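Local coordinates for protein DegT/DnrJ/EryC1/StrS aminotransferase (Brucella abortus 2308, PDB 4QGR) that binds pyridoxal 5'-phosphate and probably acts as an aminotransferase of the DegT/DnrJ/EryC1/StrS family, in an assembly of two subunits, at residues S30-E35 against G41-E46; A45-K50 against E255-L260; V57-A62 against E216-L221. All blocks are in the same frame, centred on the assembly; numbering follows the deposited sequence.

Interaction 1: residues S30-E35 against G41-E46; sequences SKVVAE and GPEVAE
Lys31 and Glu43 meet in a salt bridge between helix 22-35 and helix 42-55. NZ of Lys31 donates to OE2 of Glu43 at 2.7 Å. It comes from above the carboxylate plane, 42° out of it. The same NZ also reaches OE1 of Glu35, one turn on in its own helix, at 2.8 Å. One ammonium group thus serves two carboxylates. The lysine chain runs out straight and bends only at its last torsion (chi4 -72°), which turns NZ to Glu43.

The close-packed side is buried. Here the CG2 methyl of Val32 lies 3.6 Å from the carboxylate oxygen OE2 of Glu43, and the two side chains pass in opposite directions. Ile248 and Ala251 of helix 247-278 also touch Val32, so this side faces a third helix.

The other side is looser and carries the exposed Lys31 and Glu35. A water bridges the acids there, donating to OE1 of Glu35 and to OE1 of Glu43, each at 2.8 Å.

The short segments run 134° apart, with axes 12.3 Å from each other, so long side chains make the link. OE1 of Glu35 and OE2 of Glu43 come within 4.3 Å, and the shared lysine and water probably offset their repulsion.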
loop_
_atom_site.group_PDB
_atom_site.type_symbol
_atom_site.label_atom_id
_atom_site.label_comp_id
_atom_site.label_asym_id
_atom_site.label_seq_id
_atom_site.Cartn_x
_atom_site.Cartn_y
_atom_site.Cartn_z
ATOM N N SER A 30 -18.584 -10.742 7.704
ATOM C CA SER A 30 -19.830 -10.062 8.013
ATOM C C SER A 30 -19.733 -9.222 9.279
ATOM O O SER A 30 -20.332 -8.148 9.359
ATOM C CB SER A 30 -20.969 -11.069 8.108
ATOM O OG SER A 30 -21.166 -11.604 6.824
ATOM N N LYS A 31 -18.984 -9.709 10.266
ATOM C CA LYS A 31 -18.809 -8.984 11.528
ATOM C C LYS A 31 -18.103 -7.661 11.272
ATOM O O LYS A 31 -18.497 -6.625 11.806
ATOM C CB LYS A 31 -17.998 -9.812 12.532
ATOM C CG LYS A 31 -17.685 -9.115 13.854
ATOM C CD LYS A 31 -16.746 -9.955 14.744
ATOM C CE LYS A 31 -16.324 -9.211 16.028
ATOM N NZ LYS A 31 -15.353 -8.066 15.837
ATOM N N VAL A 32 -17.043 -7.686 10.454
ATOM C CA VAL A 32 -16.321 -6.463 10.136
ATOM C C VAL A 32 -17.216 -5.488 9.366
ATOM O O VAL A 32 -17.269 -4.273 9.659
ATOM C CB VAL A 32 -15.029 -6.763 9.344
ATOM C CG1 VAL A 32 -14.440 -5.510 8.739
ATOM C CG2 VAL A 32 -14.003 -7.459 10.246
ATOM N N VAL A 33 -17.879 -6.001 8.343
ATOM C CA VAL A 33 -18.787 -5.182 7.542
ATOM C C VAL A 33 -19.799 -4.436 8.448
ATOM O O VAL A 33 -19.973 -3.199 8.315
ATOM C CB VAL A 33 -19.487 -6.008 6.450
ATOM C CG1 VAL A 33 -20.641 -5.211 5.819
ATOM C CG2 VAL A 33 -18.469 -6.422 5.384
ATOM N N ALA A 34 -20.402 -5.161 9.387
ATOM C CA ALA A 34 -21.445 -4.625 10.263
ATOM C C ALA A 34 -20.914 -3.602 11.268
ATOM O O ALA A 34 -21.583 -2.605 11.559
ATOM C CB ALA A 34 -22.153 -5.757 10.998
ATOM N N GLU A 35 -19.704 -3.832 11.764
ATOM C CA GLU A 35 -19.173 -3.067 12.885
ATOM C C GLU A 35 -18.644 -1.698 12.485
ATOM O O GLU A 35 -18.623 -0.784 13.292
ATOM C CB GLU A 35 -18.133 -3.885 13.654
ATOM C CG GLU A 35 -18.770 -4.983 14.512
ATOM C CD GLU A 35 -17.801 -5.698 15.454
ATOM O OE1 GLU A 35 -16.546 -5.574 15.289
ATOM O OE2 GLU A 35 -18.341 -6.385 16.379
ATOM N N GLY A 41 -9.425 -1.761 13.027
ATOM C CA GLY A 41 -10.452 -2.273 13.930
ATOM C C GLY A 41 -9.873 -3.376 14.762
ATOM O O GLY A 41 -8.696 -3.716 14.621
ATOM N N PRO A 42 -10.693 -3.963 15.643
ATOM C CA PRO A 42 -10.149 -4.862 16.654
ATOM C C PRO A 42 -9.421 -6.067 16.133
ATOM O O PRO A 42 -8.455 -6.489 16.743
ATOM C CB PRO A 42 -11.381 -5.304 17.449
ATOM C CG PRO A 42 -12.311 -4.157 17.281
ATOM C CD PRO A 42 -12.094 -3.605 15.914
ATOM N N GLU A 43 -9.868 -6.604 14.994
ATOM C CA GLU A 43 -9.255 -7.777 14.417
ATOM C C GLU A 43 -7.773 -7.557 14.080
ATOM O O GLU A 43 -7.005 -8.500 14.109
ATOM C CB GLU A 43 -10.021 -8.258 13.156
ATOM C CG GLU A 43 -11.377 -8.916 13.442
ATOM C CD GLU A 43 -12.533 -7.943 13.652
ATOM O OE1 GLU A 43 -12.342 -6.726 13.798
ATOM O OE2 GLU A 43 -13.679 -8.422 13.722
ATOM N N VAL A 44 -7.365 -6.323 13.796
ATOM C CA VAL A 44 -5.968 -6.078 13.450
ATOM C C VAL A 44 -5.044 -6.409 14.631
ATOM O O VAL A 44 -4.158 -7.238 14.525
ATOM C CB VAL A 44 -5.733 -4.662 12.897
ATOM C CG1 VAL A 44 -4.289 -4.485 12.481
ATOM C CG2 VAL A 44 -6.609 -4.434 11.675
ATOM N N ALA A 45 -5.294 -5.802 15.775
ATOM C CA ALA A 45 -4.479 -6.079 16.947
ATOM C C ALA A 45 -4.604 -7.518 17.422
ATOM O O ALA A 45 -3.624 -8.108 17.882
ATOM C CB ALA A 45 -4.810 -5.106 18.065
ATOM N N GLU A 46 -5.804 -8.065 17.309
ATOM C CA GLU A 46 -6.037 -9.439 17.661
ATOM C C GLU A 46 -5.158 -10.358 16.816
ATOM O O GLU A 46 -4.505 -11.302 17.332
ATOM C CB GLU A 46 -7.542 -9.742 17.542
ATOM C CG GLU A 46 -7.904 -11.150 17.919
ATOM C CD GLU A 46 -9.381 -11.488 17.689
ATOM O OE1 GLU A 46 -10.196 -10.590 17.287
ATOM O OE2 GLU A 46 -9.674 -12.697 17.877
HETATM O O HOH W 1 -14.502 -4.912 13.475
#

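Interaction 2: residues A45-K50 against E255-L260; sequences AEFEKK and EKLAIL
Leu257 meets Lys50 and Phe47 because its CG stands opposite the backbone N (chi1 176°) and its second torsion (chi2 65°) carries CD2 toward helix 42-55. On the facing helix, Phe47 also holds its side chain trans to N, with chi1 at 172°. That choice brings the end of the ring nearer to helix 247-278.

CD2 of Leu257 does the touching on its side. It lies 3.8 Å from CB of Lys50 and equally far from the backbone C of that residue. The methyl group therefore rests against the root of the lysine and its main chain. It also approaches CE1 of Phe47 at 4.2 Å, oblique to the ring. The contact is apolar and small. The nearest backbone approach is from CA of Lys50 to CA of Leu257, at 8.2 Å.

The charged end of Lys50 leads away from Leu257. Its NZ turns back along its own helix and donates to OE2 of Glu46 at 2.6 Å, using the anti lone pair of that oxygen. This salt bridge spans one helical turn. It probably helps hold the ammonium group away from the leucine, while the aliphatic base of the lysine remains for packing.

Leu254, one turn before Leu257, extends the helix-helix contact to Glu46, Phe47 and Lys50. Leu51 packs on Leu257 from helix 42-55, and Leu260 meets Tyr54 further along. The buried ring of Phe47 also touches Leu253 and Leu245, and makes an edge-to-face contact with Phe195. It thus joins helix 247-278 to Phe195, the residue that directly follows strand 190-194 of the large mixed sheet.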
loop_
_atom_site.group_PDB
_atom_site.type_symbol
_atom_site.label_atom_id
_atom_site.label_comp_id
_atom_site.label_asym_id
_atom_site.label_seq_id
_atom_site.Cartn_x
_atom_site.Cartn_y
_atom_site.Cartn_z
ATOM N N ALA A 45 -5.294 -5.802 15.775
ATOM C CA ALA A 45 -4.479 -6.079 16.947
ATOM C C ALA A 45 -4.604 -7.518 17.422
ATOM O O ALA A 45 -3.624 -8.108 17.882
ATOM C CB ALA A 45 -4.810 -5.106 18.065
ATOM N N GLU A 46 -5.804 -8.065 17.309
ATOM C CA GLU A 46 -6.037 -9.439 17.661
ATOM C C GLU A 46 -5.158 -10.358 16.816
ATOM O O GLU A 46 -4.505 -11.302 17.332
ATOM C CB GLU A 46 -7.542 -9.742 17.542
ATOM C CG GLU A 46 -7.904 -11.150 17.919
ATOM C CD GLU A 46 -9.381 -11.488 17.689
ATOM O OE1 GLU A 46 -10.196 -10.590 17.287
ATOM O OE2 GLU A 46 -9.674 -12.697 17.877
ATOM N N PHE A 47 -5.129 -10.102 15.512
ATOM C CA PHE A 47 -4.306 -10.922 14.629
ATOM C C PHE A 47 -2.812 -10.724 14.958
ATOM O O PHE A 47 -2.056 -11.696 14.987
ATOM C CB PHE A 47 -4.646 -10.652 13.148
ATOM C CG PHE A 47 -3.730 -11.308 12.182
ATOM C CD1 PHE A 47 -3.715 -12.692 12.052
ATOM C CD2 PHE A 47 -2.886 -10.565 11.384
ATOM C CE1 PHE A 47 -2.870 -13.305 11.180
ATOM C CE2 PHE A 47 -2.057 -11.173 10.495
ATOM C CZ PHE A 47 -2.056 -12.562 10.384
ATOM N N GLU A 48 -2.400 -9.495 15.210
ATOM C CA GLU A 48 -0.972 -9.251 15.532
ATOM C C GLU A 48 -0.572 -10.100 16.752
ATOM O O GLU A 48 0.502 -10.703 16.785
ATOM C CB GLU A 48 -0.719 -7.764 15.822
ATOM C CG GLU A 48 -0.787 -6.858 14.584
ATOM C CD GLU A 48 -0.584 -5.352 14.888
ATOM O OE1 GLU A 48 -0.786 -4.895 16.050
ATOM O OE2 GLU A 48 -0.224 -4.610 13.958
ATOM N N LYS A 49 -1.434 -10.132 17.754
ATOM C CA LYS A 49 -1.129 -10.903 18.969
ATOM C C LYS A 49 -1.055 -12.386 18.764
ATOM O O LYS A 49 -0.121 -13.040 19.211
ATOM C CB LYS A 49 -2.155 -10.610 20.058
ATOM C CG LYS A 49 -1.836 -9.290 20.669
ATOM C CD LYS A 49 -3.005 -8.667 21.388
ATOM C CE LYS A 49 -2.713 -7.179 21.564
ATOM N NZ LYS A 49 -3.815 -6.502 22.281
ATOM N N LYS A 50 -2.046 -12.915 18.058
ATOM C CA LYS A 50 -2.119 -14.349 17.812
ATOM C C LYS A 50 -0.988 -14.789 16.892
ATOM O O LYS A 50 -0.331 -15.811 17.181
ATOM C CB LYS A 50 -3.488 -14.749 17.269
ATOM C CG LYS A 50 -4.551 -14.625 18.352
ATOM C CD LYS A 50 -5.960 -15.002 17.908
ATOM C CE LYS A 50 -6.859 -15.098 19.160
ATOM N NZ LYS A 50 -8.243 -14.621 18.851
ATOM N N GLU A 255 -8.935 -16.468 10.735
ATOM C CA GLU A 255 -9.428 -17.806 10.405
ATOM C C GLU A 255 -8.376 -18.654 9.660
ATOM O O GLU A 255 -8.238 -19.843 9.964
ATOM C CB GLU A 255 -10.692 -17.701 9.595
ATOM C CG GLU A 255 -11.842 -16.990 10.274
ATOM C CD GLU A 255 -12.312 -17.627 11.579
ATOM O OE1 GLU A 255 -12.100 -18.842 11.832
ATOM O OE2 GLU A 255 -12.885 -16.896 12.396
ATOM N N LYS A 256 -7.590 -18.042 8.773
ATOM C CA LYS A 256 -6.495 -18.763 8.125
ATOM C C LYS A 256 -5.470 -19.269 9.168
ATOM O O LYS A 256 -4.996 -20.409 9.116
ATOM C CB LYS A 256 -5.789 -17.895 7.095
ATOM C CG LYS A 256 -6.629 -17.284 5.994
ATOM C CD LYS A 256 -7.364 -18.353 5.176
ATOM C CE LYS A 256 -7.622 -17.887 3.754
ATOM N NZ LYS A 256 -6.386 -17.836 2.952
ATOM N N LEU A 257 -5.173 -18.409 10.133
ATOM C CA LEU A 257 -4.125 -18.697 11.114
ATOM C C LEU A 257 -4.536 -19.892 11.952
ATOM O O LEU A 257 -3.705 -20.771 12.259
ATOM C CB LEU A 257 -3.791 -17.450 11.968
ATOM C CG LEU A 257 -2.774 -17.707 13.086
ATOM C CD1 LEU A 257 -1.409 -18.084 12.437
ATOM C CD2 LEU A 257 -2.661 -16.468 13.960
ATOM N N ALA A 258 -5.821 -20.017 12.245
ATOM C CA ALA A 258 -6.295 -21.133 13.111
ATOM C C ALA A 258 -6.145 -22.529 12.481
ATOM O O ALA A 258 -6.172 -23.543 13.182
ATOM C CB ALA A 258 -7.752 -20.917 13.555
ATOM N N ILE A 259 -5.978 -22.587 11.172
ATOM C CA ILE A 259 -5.709 -23.844 10.484
ATOM C C ILE A 259 -4.319 -23.977 9.889
ATOM O O ILE A 259 -3.983 -25.025 9.288
ATOM C CB ILE A 259 -6.752 -24.156 9.367
ATOM C CG1 ILE A 259 -6.689 -23.153 8.223
ATOM C CG2 ILE A 259 -8.178 -24.261 9.938
ATOM C CD1 ILE A 259 -7.599 -23.501 7.080
ATOM N N LEU A 260 -3.485 -22.953 10.070
ATOM C CA LEU A 260 -2.155 -22.932 9.453
ATOM C C LEU A 260 -1.276 -24.090 9.938
ATOM O O LEU A 260 -0.616 -24.762 9.136
ATOM C CB LEU A 260 -1.464 -21.580 9.720
ATOM C CG LEU A 260 -0.057 -21.394 9.165
ATOM C CD1 LEU A 260 -0.058 -21.513 7.650
ATOM C CD2 LEU A 260 0.499 -20.045 9.589
#

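Interaction 3: residues V57-A62 against E216-L221; sequences VEHVIA and ELADTL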
loop_
_atom_site.group_PDB
_atom_site.type_symbol
_atom_site.label_atom_id
_atom_site.label_comp_id
_atom_site.label_asym_id
_atom_site.label_seq_id
_atom_site.Cartn_x
_atom_site.Cartn_y
_atom_site.Cartn_z
ATOM N N VAL A 57 7.444 -14.124 18.516
ATOM C CA VAL A 57 8.080 -12.803 18.451
ATOM C C VAL A 57 7.218 -11.856 19.264
ATOM O O VAL A 57 5.984 -12.006 19.301
ATOM C CB VAL A 57 8.227 -12.276 17.013
ATOM C CG1 VAL A 57 8.998 -13.262 16.147
ATOM C CG2 VAL A 57 6.883 -11.993 16.406
ATOM N N GLU A 58 7.852 -10.897 19.906
ATOM C CA GLU A 58 7.150 -10.023 20.863
ATOM C C GLU A 58 6.267 -9.004 20.177
ATOM O O GLU A 58 5.239 -8.597 20.736
ATOM C CB GLU A 58 8.148 -9.271 21.727
ATOM C CG GLU A 58 8.998 -10.174 22.599
ATOM C CD GLU A 58 9.950 -9.393 23.498
ATOM O OE1 GLU A 58 9.549 -8.343 24.057
ATOM O OE2 GLU A 58 11.107 -9.844 23.629
ATOM N N HIS A 59 6.676 -8.556 19.004
ATOM C CA HIS A 59 5.955 -7.491 18.288
ATOM C C HIS A 59 5.618 -7.905 16.887
ATOM O O HIS A 59 6.518 -8.251 16.121
ATOM C CB HIS A 59 6.771 -6.179 18.240
ATOM C CG HIS A 59 7.209 -5.705 19.600
ATOM N ND1 HIS A 59 6.378 -5.004 20.445
ATOM C CD2 HIS A 59 8.370 -5.882 20.271
ATOM C CE1 HIS A 59 7.001 -4.782 21.597
ATOM N NE2 HIS A 59 8.220 -5.291 21.508
ATOM N N VAL A 60 4.337 -7.784 16.522
ATOM C CA VAL A 60 3.886 -7.987 15.134
ATOM C C VAL A 60 3.242 -6.695 14.699
ATOM O O VAL A 60 2.335 -6.166 15.396
ATOM C CB VAL A 60 2.861 -9.108 14.996
ATOM C CG1 VAL A 60 2.324 -9.170 13.541
ATOM C CG2 VAL A 60 3.467 -10.442 15.468
ATOM N N ILE A 61 3.741 -6.159 13.591
ATOM C CA ILE A 61 3.264 -4.875 13.073
ATOM C C ILE A 61 2.632 -5.155 11.703
ATOM O O ILE A 61 3.325 -5.246 10.674
ATOM C CB ILE A 61 4.405 -3.865 12.943
ATOM C CG1 ILE A 61 5.159 -3.677 14.266
ATOM C CG2 ILE A 61 3.850 -2.530 12.448
ATOM C CD1 ILE A 61 6.384 -4.559 14.367
ATOM N N ALA A 62 1.311 -5.260 11.691
ATOM C CA ALA A 62 0.595 -5.543 10.429
ATOM C C ALA A 62 0.712 -4.340 9.502
ATOM O O ALA A 62 0.806 -3.219 9.971
ATOM C CB ALA A 62 -0.866 -5.907 10.708
ATOM N N GLU A 216 11.656 -0.632 20.534
ATOM C CA GLU A 216 11.899 0.661 19.948
ATOM C C GLU A 216 11.702 0.580 18.431
ATOM O O GLU A 216 11.063 1.432 17.853
ATOM C CB GLU A 216 13.304 1.152 20.270
ATOM C CG GLU A 216 13.536 2.600 19.863
ATOM C CD GLU A 216 14.782 3.203 20.517
ATOM O OE1 GLU A 216 14.847 3.282 21.771
ATOM O OE2 GLU A 216 15.690 3.613 19.765
ATOM N N LEU A 217 12.233 -0.463 17.817
ATOM C CA LEU A 217 12.093 -0.625 16.376
ATOM C C LEU A 217 10.613 -0.774 16.028
ATOM O O LEU A 217 10.139 -0.202 15.036
ATOM C CB LEU A 217 12.879 -1.821 15.876
ATOM C CG LEU A 217 12.659 -2.207 14.410
ATOM C CD1 LEU A 217 13.021 -1.055 13.472
ATOM C CD2 LEU A 217 13.493 -3.438 14.068
ATOM N N ALA A 218 9.881 -1.548 16.821
ATOM C CA ALA A 218 8.438 -1.736 16.612
ATOM C C ALA A 218 7.701 -0.373 16.664
ATOM O O ALA A 218 6.839 -0.101 15.864
ATOM C CB ALA A 218 7.873 -2.698 17.663
ATOM N N ASP A 219 8.047 0.476 17.623
ATOM C CA ASP A 219 7.376 1.779 17.781
ATOM C C ASP A 219 7.622 2.632 16.562
ATOM O O ASP A 219 6.722 3.321 16.095
ATOM C CB ASP A 219 7.917 2.517 19.004
ATOM C CG ASP A 219 7.430 1.942 20.324
ATOM O OD1 ASP A 219 6.457 1.167 20.353
ATOM O OD2 ASP A 219 8.030 2.295 21.374
ATOM N N THR A 220 8.841 2.589 16.062
ATOM C CA THR A 220 9.226 3.357 14.880
ATOM C C THR A 220 8.477 2.833 13.670
ATOM O O THR A 220 8.027 3.606 12.838
ATOM C CB THR A 220 10.767 3.359 14.677
ATOM O OG1 THR A 220 11.408 3.873 15.893
ATOM C CG2 THR A 220 11.103 4.225 13.587
ATOM N N LEU A 221 8.333 1.521 13.566
ATOM C CA LEU A 221 7.609 0.940 12.405
ATOM C C LEU A 221 6.125 1.357 12.430
ATOM O O LEU A 221 5.515 1.652 11.400
ATOM C CB LEU A 221 7.744 -0.584 12.339
ATOM C CG LEU A 221 9.155 -1.027 12.005
ATOM C CD1 LEU A 221 9.274 -2.524 12.204
ATOM C CD2 LEU A 221 9.556 -0.658 10.579
#
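His59 and Ile61 pack on Ala218 and Leu221, joining edge strand 59-63 of the large mixed sheet to helix 215-224. This sheet belongs to the cofactor-binding domain of the PLP-dependent aminotransferase fold. In it, backbone hydrogen bonds pair His59 with Thr212 and Ile61 with Met210. The strand and helix segments run almost parallel, 12° apart, with their axes 9.1 Å from each other. His59 and Ile61 are two residues apart, so both point from the same side of the strand toward the helix.

One kind of interaction is CH-pi. CB of Ala218 sits over a face of the His59 imidazole, 4.0 Å from its centroid and 29° off the ring normal. The methyl is displaced toward the root of the ring and comes within 3.6 Å of CG of His59.

The other kind is apolar packing. Ile61 and Leu221 cross at about a right angle, and Met210 of strand 208-212 touches both. Met72 and Thr76 of helix 68-76 pack on Leu221 as well. CG1 of Ile61 stands opposite its carbonyl carbon (chi1 -55°), which sends CD1 to the helix. That one methyl lies 4.1 Å from CB of Ala218 and also 4.1 Å from CD1 of Leu221.

Helix 42-55 joins interactions 1 and 2, which share Ala45 and Glu46 and have centres about 13 Å apart. In interaction 1 it faces helix 22-35, and in interaction 2 helix 247-278. Strand 59-63 follows it in the chain and enters interaction 3. Glu48 links interactions 2 and 3: its OE2 lies 2.8 Å from N of Ala62, a probable hydrogen bond. Packing of Val44 on Ala62 joins interactions 1 and 3. Interaction 2 does not touch the cofactor: the Phe47 side chain is about 12 Å from bound pyridoxal 5'-phosphate. In interaction 3, the Ile61 side chain is about 12 Å from Gly66, a cofactor-binding residue. Interaction 1 lies away from these sites.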